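Local coordinates for protein glycosyl hydrolase, BNR repeat (PDB 3B7F) that probably hydrolyses glycosidic bonds, as a putative BNR-repeat glycosyl hydrolase with a seven-bladed beta-propeller fold, at residues Pro353-Ile365 and Glu371-Ile385. Residues are numbered along the deposited sequence; the frame is centred on the assembly and turned at random.
Sequences PVGVYFGTTGGEI and EGEHWQCIASHLPHI. With EDO (1,2-ethanediol), chain L.
Ile365 forms the apolar centre: its CD1 meets CD1 of Ile385 at 3.8 Å, the two side chains crossing at about a right angle, while its CB packs on CB of Ala379 and its CG2 on CG1 of Ile378. Leu36 and Val27 of the neighbouring blade add to this core. The six-membered ring of Trp375 takes the edge of Phe358 on one face, planes at 61° and centroids 5.0 Å apart; its CH2 touches Val356 CG1. Phe358 CG lies between its own backbone N and carbonyl carbon (chi1 68°), and Trp366 stacks on its ring. Segment 353-365 covers the blade's second strand and the turn into the third, which Ile365 begins. Ile365 pairs antiparallel with the outermost strand, 376-379: its N donates to Ala379 O at 2.8 Å, and its O accepts from Ile378 N at 2.9 Å and weakly from Ala379 N, a classic beta bulge. Leu382 N donates a nearly straight hydrogen bond to a lone pair of Gly363 O, in the carbonyl plane, at 3.1 Å. In the type I turn from Thr360 to Gly363, Thr361 lies against His384, its CG2 over the imidazole face, 3.9 Å from the ring centroid; water joins Thr361 O to His384 ND1, and His384 NE2 is hydrogen-bonded to Lys342 NZ. At the far edge Glu371 N donates to Val354 O. The bridge thus rests on backbone N-H and C=O groups, with apolar side chains filling the interior.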
ATOM      1  N   PRO A 353     -16.949  -1.061  15.242  1.00 26.86           N
ATOM      2  CA  PRO A 353     -15.511  -0.884  15.293  1.00 27.60           C
ATOM      3  C   PRO A 353     -14.864  -1.164  13.949  1.00 25.15           C
ATOM      4  O   PRO A 353     -15.426  -1.848  13.120  1.00 27.60           O
ATOM      5  CB  PRO A 353     -15.043  -1.923  16.304  1.00 28.05           C
ATOM      6  CG  PRO A 353     -16.111  -2.785  16.542  1.00 26.94           C
ATOM      7  CD  PRO A 353     -17.362  -2.284  15.931  1.00 27.17           C
ATOM      8  N   VAL A 354     -13.686  -0.611  13.746  1.00 23.96           N
ATOM      9  CA  VAL A 354     -12.943  -0.796  12.534  1.00 22.82           C
ATOM     10  C   VAL A 354     -12.482  -2.250  12.422  1.00 23.28           C
ATOM     11  O   VAL A 354     -12.018  -2.845  13.390  1.00 24.18           O
ATOM     12  CB  VAL A 354     -11.742   0.182  12.462  1.00 24.32           C
ATOM     13  CG1 VAL A 354     -10.735  -0.286  11.424  1.00 17.21           C
ATOM     14  CG2 VAL A 354     -12.253   1.551  12.157  1.00 19.11           C
ATOM     15  N   GLY A 355     -12.701  -2.809  11.242  1.00 21.80           N
ATOM     16  CA  GLY A 355     -12.293  -4.129  10.879  1.00 21.60           C
ATOM     17  C   GLY A 355     -10.966  -4.030  10.161  1.00 23.13           C
ATOM     18  O   GLY A 355     -10.676  -3.007   9.524  1.00 23.92           O
ATOM     19  N   VAL A 356     -10.146  -5.070  10.322  1.00 25.16           N
ATOM     20  CA  VAL A 356      -8.788  -5.141   9.778  1.00 24.21           C
ATOM     21  C   VAL A 356      -8.632  -6.495   9.055  1.00 25.55           C
ATOM     22  O   VAL A 356      -9.187  -7.527   9.455  1.00 22.74           O
ATOM     23  CB  VAL A 356      -7.726  -4.952  10.887  1.00 25.64           C
ATOM     24  CG1 VAL A 356      -6.318  -4.832  10.276  1.00 24.06           C
ATOM     25  CG2 VAL A 356      -8.038  -3.727  11.744  1.00 20.82           C
ATOM     26  N   TYR A 357      -7.893  -6.485   7.968  1.00 25.23           N
ATOM     27  CA  TYR A 357      -7.807  -7.661   7.115  1.00 25.26           C
ATOM     28  C   TYR A 357      -6.426  -7.821   6.593  1.00 24.68           C
ATOM     29  O   TYR A 357      -5.745  -6.840   6.368  1.00 25.09           O
ATOM     30  CB  TYR A 357      -8.734  -7.453   5.894  1.00 26.88           C
ATOM     31  CG  TYR A 357     -10.141  -7.025   6.256  1.00 28.63           C
ATOM     32  CD1 TYR A 357     -11.133  -7.972   6.514  1.00 26.90           C
ATOM     33  CD2 TYR A 357     -10.477  -5.668   6.402  1.00 26.32           C
ATOM     34  CE1 TYR A 357     -12.430  -7.584   6.901  1.00 22.88           C
ATOM     35  CE2 TYR A 357     -11.751  -5.292   6.790  1.00 20.79           C
ATOM     36  CZ  TYR A 357     -12.734  -6.256   7.017  1.00 19.67           C
ATOM     37  OH  TYR A 357     -14.025  -5.892   7.393  1.00 24.90           O
ATOM     38  N   PHE A 358      -5.993  -9.055   6.377  1.00 29.03           N
ATOM     39  CA  PHE A 358      -4.718  -9.259   5.690  1.00 24.72           C
ATOM     40  C   PHE A 358      -4.703 -10.517   4.830  1.00 23.49           C
ATOM     41  O   PHE A 358      -5.434 -11.467   5.101  1.00 25.84           O
ATOM     42  CB  PHE A 358      -3.504  -9.181   6.639  1.00 25.16           C
ATOM     43  CG  PHE A 358      -3.387 -10.324   7.649  1.00 23.19           C
ATOM     44  CD1 PHE A 358      -2.752 -11.512   7.318  1.00 26.73           C
ATOM     45  CD2 PHE A 358      -3.840 -10.159   8.947  1.00 20.48           C
ATOM     46  CE1 PHE A 358      -2.611 -12.539   8.239  1.00 24.19           C
ATOM     47  CE2 PHE A 358      -3.733 -11.211   9.878  1.00 28.85           C
ATOM     48  CZ  PHE A 358      -3.101 -12.385   9.518  1.00 21.60           C
ATOM     49  N   GLY A 359      -3.840 -10.502   3.812  1.00 22.96           N
ATOM     50  CA  GLY A 359      -3.692 -11.609   2.864  1.00 23.92           C
ATOM     51  C   GLY A 359      -2.265 -12.068   2.867  1.00 21.48           C
ATOM     52  O   GLY A 359      -1.354 -11.257   2.816  1.00 21.19           O
ATOM     53  N   THR A 360      -2.073 -13.381   2.864  1.00 25.88           N
ATOM     54  CA  THR A 360      -0.751 -13.965   2.935  1.00 23.04           C
ATOM     55  C   THR A 360      -0.303 -14.508   1.568  1.00 25.41           C
ATOM     56  O   THR A 360      -1.114 -14.735   0.684  1.00 24.60           O
ATOM     57  CB  THR A 360      -0.695 -15.088   3.969  1.00 24.43           C
ATOM     58  OG1 THR A 360      -1.411 -16.205   3.475  1.00 21.13           O
ATOM     59  CG2 THR A 360      -1.278 -14.653   5.341  1.00 21.28           C
ATOM     60  N   THR A 361       1.014 -14.701   1.417  1.00 25.02           N
ATOM     61  CA  THR A 361       1.576 -15.271   0.199  1.00 22.77           C
ATOM     62  C   THR A 361       1.149 -16.752   0.070  1.00 24.09           C
ATOM     63  O   THR A 361       1.193 -17.304  -1.010  1.00 23.65           O
ATOM     64  CB  THR A 361       3.086 -15.138   0.173  1.00 20.70           C
ATOM     65  OG1 THR A 361       3.649 -15.853   1.291  1.00 23.98           O
ATOM     66  CG2 THR A 361       3.493 -13.616   0.173  1.00 18.43           C
ATOM     67  N   GLY A 362       0.758 -17.381   1.185  1.00 23.36           N
ATOM     68  CA  GLY A 362       0.219 -18.725   1.206  1.00 23.32           C
ATOM     69  C   GLY A 362      -1.254 -18.810   0.798  1.00 23.44           C
ATOM     70  O   GLY A 362      -1.817 -19.904   0.798  1.00 22.25           O
ATOM     71  N   GLY A 363      -1.890 -17.659   0.514  1.00 23.39           N
ATOM     72  CA  GLY A 363      -3.248 -17.606   0.015  1.00 21.54           C
ATOM     73  C   GLY A 363      -4.407 -17.562   0.967  1.00 21.63           C
ATOM     74  O   GLY A 363      -5.507 -17.925   0.580  1.00 22.88           O
ATOM     75  N   GLU A 364      -4.175 -17.096   2.187  1.00 24.70           N
ATOM     76  CA  GLU A 364      -5.208 -16.955   3.209  1.00 23.03           C
ATOM     77  C   GLU A 364      -5.585 -15.489   3.359  1.00 23.41           C
ATOM     78  O   GLU A 364      -4.735 -14.623   3.241  1.00 20.45           O
ATOM     79  CB  GLU A 364      -4.705 -17.472   4.549  1.00 22.52           C
ATOM     80  CG  GLU A 364      -4.575 -19.002   4.642  1.00 23.84           C
ATOM     81  CD  GLU A 364      -4.009 -19.473   5.973  1.00 23.81           C
ATOM     82  OE1 GLU A 364      -3.144 -18.801   6.547  1.00 24.84           O
ATOM     83  OE2 GLU A 364      -4.376 -20.546   6.435  1.00 23.99           O
ATOM     84  N   ILE A 365      -6.871 -15.229   3.588  1.00 24.80           N
ATOM     85  CA  ILE A 365      -7.374 -13.912   3.913  1.00 23.57           C
ATOM     86  C   ILE A 365      -7.885 -14.047   5.325  1.00 23.76           C
ATOM     87  O   ILE A 365      -8.770 -14.889   5.567  1.00 23.94           O
ATOM     88  CB  ILE A 365      -8.522 -13.407   3.044  1.00 22.01           C
ATOM     89  CG1 ILE A 365      -8.068 -13.222   1.599  1.00 21.69           C
ATOM     90  CG2 ILE A 365      -8.973 -12.053   3.601  1.00 17.84           C
ATOM     91  CD1 ILE A 365      -7.263 -11.927   1.357  1.00 16.65           C
ATOM     92  N   GLU A 371     -11.125  -4.418  15.459  1.00 24.12           N
ATOM     93  CA  GLU A 371      -9.877  -3.690  15.509  1.00 26.33           C
ATOM     94  C   GLU A 371      -8.621  -4.566  15.712  1.00 28.14           C
ATOM     95  O   GLU A 371      -7.641  -4.142  16.329  1.00 27.21           O
ATOM     96  CB  GLU A 371     -10.012  -2.571  16.558  1.00 25.67           C
ATOM     97  CG  GLU A 371     -11.212  -1.635  16.291  1.00 28.75           C
ATOM     98  CD  GLU A 371     -11.346  -0.457  17.250  1.00 34.98           C
ATOM     99  OE1 GLU A 371     -10.811  -0.563  18.386  1.00 42.22           O
ATOM    100  OE2 GLU A 371     -12.042   0.542  16.858  1.00 45.25           O
ATOM    101  N   GLY A 372      -8.676  -5.782  15.164  1.00 27.32           N
ATOM    102  CA  GLY A 372      -7.597  -6.748  15.234  1.00 26.96           C
ATOM    103  C   GLY A 372      -7.512  -7.649  16.458  1.00 26.38           C
ATOM    104  O   GLY A 372      -6.610  -8.462  16.539  1.00 23.62           O
ATOM    105  N   GLU A 373      -8.445  -7.526  17.396  1.00 25.67           N
ATOM    106  CA  GLU A 373      -8.432  -8.364  18.591  1.00 26.35           C
ATOM    107  C   GLU A 373      -8.685  -9.854  18.302  1.00 27.56           C
ATOM    108  O   GLU A 373      -8.090 -10.691  18.943  1.00 29.01           O
ATOM    109  CB  GLU A 373      -9.424  -7.825  19.625  1.00 24.98           C
ATOM    110  CG  GLU A 373      -9.023  -6.458  20.185  1.00 31.08           C
ATOM    111  CD  GLU A 373      -7.722  -6.506  20.998  1.00 38.46           C
ATOM    112  OE1 GLU A 373      -7.633  -7.381  21.899  1.00 30.30           O
ATOM    113  OE2 GLU A 373      -6.819  -5.658  20.749  1.00 43.24           O
ATOM    114  N   HIS A 374      -9.584 -10.167  17.373  1.00 27.85           N
ATOM    115  CA  HIS A 374      -9.848 -11.558  16.963  1.00 26.01           C
ATOM    116  C   HIS A 374      -9.760 -11.646  15.458  1.00 23.07           C
ATOM    117  O   HIS A 374     -10.107 -10.697  14.758  1.00 20.57           O
ATOM    118  CB  HIS A 374     -11.203 -12.039  17.459  1.00 25.83           C
ATOM    119  CG  HIS A 374     -11.326 -12.042  18.950  1.00 27.28           C
ATOM    120  ND1 HIS A 374     -11.638 -10.908  19.671  1.00 23.15           N
ATOM    121  CD2 HIS A 374     -11.199 -13.040  19.853  1.00 23.25           C
ATOM    122  CE1 HIS A 374     -11.670 -11.204  20.958  1.00 27.80           C
ATOM    123  NE2 HIS A 374     -11.411 -12.493  21.096  1.00 27.39           N
ATOM    124  N   TRP A 375      -9.256 -12.786  14.978  1.00 23.09           N
ATOM    125  CA  TRP A 375      -9.043 -13.062  13.570  1.00 22.96           C
ATOM    126  C   TRP A 375      -9.788 -14.333  13.200  1.00 22.99           C
ATOM    127  O   TRP A 375      -9.907 -15.235  14.007  1.00 21.83           O
ATOM    128  CB  TRP A 375      -7.530 -13.208  13.263  1.00 25.00           C
ATOM    129  CG  TRP A 375      -6.794 -11.948  13.526  1.00 25.03           C
ATOM    130  CD1 TRP A 375      -6.124 -11.604  14.662  1.00 26.32           C
ATOM    131  CD2 TRP A 375      -6.682 -10.830  12.634  1.00 20.54           C
ATOM    132  NE1 TRP A 375      -5.581 -10.344  14.523  1.00 28.72           N
ATOM    133  CE2 TRP A 375      -5.909  -9.849  13.285  1.00 25.92           C
ATOM    134  CE3 TRP A 375      -7.162 -10.568  11.351  1.00 23.43           C
ATOM    135  CZ2 TRP A 375      -5.631  -8.608  12.706  1.00 23.93           C
ATOM    136  CZ3 TRP A 375      -6.872  -9.340  10.769  1.00 27.30           C
ATOM    137  CH2 TRP A 375      -6.124  -8.374  11.454  1.00 24.62           C
ATOM    138  N   GLN A 376     -10.265 -14.377  11.966  1.00 25.79           N
ATOM    139  CA  GLN A 376     -10.961 -15.509  11.385  1.00 26.58           C
ATOM    140  C   GLN A 376     -10.466 -15.628   9.953  1.00 25.33           C
ATOM    141  O   GLN A 376     -10.427 -14.641   9.219  1.00 25.80           O
ATOM    142  CB  GLN A 376     -12.465 -15.251  11.402  1.00 27.49           C
ATOM    143  CG  GLN A 376     -13.377 -16.327  10.798  1.00 35.10           C
ATOM    144  CD  GLN A 376     -13.557 -17.588  11.660  1.00 50.55           C
ATOM    145  OE1 GLN A 376     -13.764 -17.507  12.887  1.00 57.37           O
ATOM    146  NE2 GLN A 376     -13.535 -18.765  10.998  1.00 46.66           N
ATOM    147  N   CYS A 377     -10.065 -16.823   9.548  1.00 25.45           N
ATOM    148  CA  CYS A 377      -9.718 -17.055   8.165  1.00 24.72           C
ATOM    149  C   CYS A 377     -11.023 -17.141   7.338  1.00 22.41           C
ATOM    150  O   CYS A 377     -11.795 -18.066   7.492  1.00 25.72           O
ATOM    151  CB  CYS A 377      -8.887 -18.331   8.006  1.00 22.84           C
ATOM    152  SG  CYS A 377      -8.321 -18.522   6.295  1.00 26.04           S
ATOM    153  N   ILE A 378     -11.240 -16.173   6.467  1.00 24.40           N
ATOM    154  CA  ILE A 378     -12.440 -16.096   5.607  1.00 25.26           C
ATOM    155  C   ILE A 378     -12.199 -16.580   4.160  1.00 25.92           C
ATOM    156  O   ILE A 378     -13.123 -16.648   3.380  1.00 27.87           O
ATOM    157  CB  ILE A 378     -13.063 -14.681   5.633  1.00 26.66           C
ATOM    158  CG1 ILE A 378     -12.092 -13.601   5.108  1.00 24.89           C
ATOM    159  CG2 ILE A 378     -13.543 -14.342   7.088  1.00 20.63           C
ATOM    160  CD1 ILE A 378     -12.736 -12.278   4.863  1.00 18.81           C
ATOM    161  N   ALA A 379     -10.951 -16.869   3.805  1.00 26.60           N
ATOM    162  CA  ALA A 379     -10.577 -17.458   2.495  1.00 26.24           C
ATOM    163  C   ALA A 379      -9.214 -18.124   2.638  1.00 26.63           C
ATOM    164  O   ALA A 379      -8.352 -17.589   3.308  1.00 24.56           O
ATOM    165  CB  ALA A 379     -10.517 -16.423   1.398  1.00 22.07           C
ATOM    166  N   SER A 380      -9.050 -19.297   2.026  1.00 26.00           N
ATOM    167  CA  SER A 380      -7.790 -20.024   1.993  1.00 27.46           C
ATOM    168  C   SER A 380      -7.596 -20.640   0.588  1.00 25.96           C
ATOM    169  O   SER A 380      -8.496 -20.642  -0.261  1.00 22.37           O
ATOM    170  CB  SER A 380      -7.736 -21.117   3.071  1.00 26.49           C
ATOM    171  OG  SER A 380      -8.649 -22.145   2.773  1.00 27.58           O
ATOM    172  N   HIS A 381      -6.390 -21.128   0.352  1.00 24.49           N
ATOM    173  CA  HIS A 381      -6.012 -21.761  -0.926  1.00 22.44           C
ATOM    174  C   HIS A 381      -6.158 -20.883  -2.199  1.00 21.59           C
ATOM    175  O   HIS A 381      -6.413 -21.390  -3.295  1.00 21.20           O
ATOM    176  CB  HIS A 381      -6.725 -23.101  -1.074  1.00 23.12           C
ATOM    177  CG  HIS A 381      -6.429 -24.056   0.030  1.00 23.90           C
ATOM    178  ND1 HIS A 381      -7.353 -24.393   0.987  1.00 36.93           N
ATOM    179  CD2 HIS A 381      -5.317 -24.768   0.314  1.00 33.33           C
ATOM    180  CE1 HIS A 381      -6.824 -25.279   1.810  1.00 35.41           C
ATOM    181  NE2 HIS A 381      -5.590 -25.528   1.421  1.00 26.15           N
ATOM    182  N   LEU A 382      -5.985 -19.568  -2.031  1.00 21.85           N
ATOM    183  CA  LEU A 382      -5.946 -18.649  -3.153  1.00 22.58           C
ATOM    184  C   LEU A 382      -4.502 -18.618  -3.600  1.00 23.35           C
ATOM    185  O   LEU A 382      -3.613 -19.082  -2.855  1.00 21.92           O
ATOM    186  CB  LEU A 382      -6.365 -17.239  -2.780  1.00 20.09           C
ATOM    187  CG  LEU A 382      -7.827 -17.063  -2.386  1.00 27.06           C
ATOM    188  CD1 LEU A 382      -8.025 -15.647  -1.986  1.00 21.51           C
ATOM    189  CD2 LEU A 382      -8.762 -17.463  -3.549  1.00 14.70           C
ATOM    190  N   PRO A 383      -4.255 -18.121  -4.829  1.00 23.56           N
ATOM    191  CA  PRO A 383      -2.867 -17.972  -5.221  1.00 24.04           C
ATOM    192  C   PRO A 383      -2.191 -16.891  -4.397  1.00 23.19           C
ATOM    193  O   PRO A 383      -2.864 -16.132  -3.723  1.00 24.95           O
ATOM    194  CB  PRO A 383      -2.978 -17.560  -6.691  1.00 25.21           C
ATOM    195  CG  PRO A 383      -4.333 -18.111  -7.126  1.00 23.23           C
ATOM    196  CD  PRO A 383      -5.156 -17.781  -5.952  1.00 22.01           C
ATOM    197  N   HIS A 384      -0.865 -16.864  -4.446  1.00 23.28           N
ATOM    198  CA  HIS A 384      -0.006 -15.872  -3.773  1.00 24.51           C
ATOM    199  C   HIS A 384      -0.613 -14.455  -3.791  1.00 24.77           C
ATOM    200  O   HIS A 384      -0.729 -13.853  -4.845  1.00 24.39           O
ATOM    201  CB  HIS A 384       1.351 -15.929  -4.512  1.00 27.20           C
ATOM    202  CG  HIS A 384       2.417 -15.000  -4.005  1.00 33.69           C
ATOM    203  ND1 HIS A 384       3.590 -15.466  -3.445  1.00 33.66           N
ATOM    204  CD2 HIS A 384       2.520 -13.648  -4.026  1.00 40.63           C
ATOM    205  CE1 HIS A 384       4.353 -14.439  -3.119  1.00 33.00           C
ATOM    206  NE2 HIS A 384       3.726 -13.325  -3.453  1.00 37.57           N
ATOM    207  N   ILE A 385      -0.957 -13.912  -2.615  1.00 26.72           N
ATOM    208  CA  ILE A 385      -1.604 -12.597  -2.501  1.00 24.93           C
ATOM    209  C   ILE A 385      -0.615 -11.406  -2.437  1.00 26.06           C
ATOM    210  O   ILE A 385       0.270 -11.334  -1.563  1.00 26.78           O
ATOM    211  CB  ILE A 385      -2.590 -12.555  -1.279  1.00 26.68           C
ATOM    212  CG1 ILE A 385      -3.686 -13.632  -1.410  1.00 15.59           C
ATOM    213  CG2 ILE A 385      -3.216 -11.176  -1.124  1.00 24.25           C
ATOM    214  CD1 ILE A 385      -4.433 -14.038  -0.026  1.00 18.72           C
TER
HETATM  215  C1  EDO L 404     -10.117  -8.784  24.269  1.00 46.81           C
HETATM  216  O1  EDO L 404      -9.786  -8.845  22.890  1.00 44.95           O
HETATM  217  C2  EDO L 404     -10.060 -10.201  24.813  1.00 41.22           C
HETATM  218  O2  EDO L 404      -9.923 -10.172  26.236  1.00 41.59           O
HETATM  219  O   HOH W   1       0.805 -10.981   1.145  1.00 13.74           O
HETATM  220  O   HOH W   2       3.869 -18.050  -2.302  0.50 26.67           O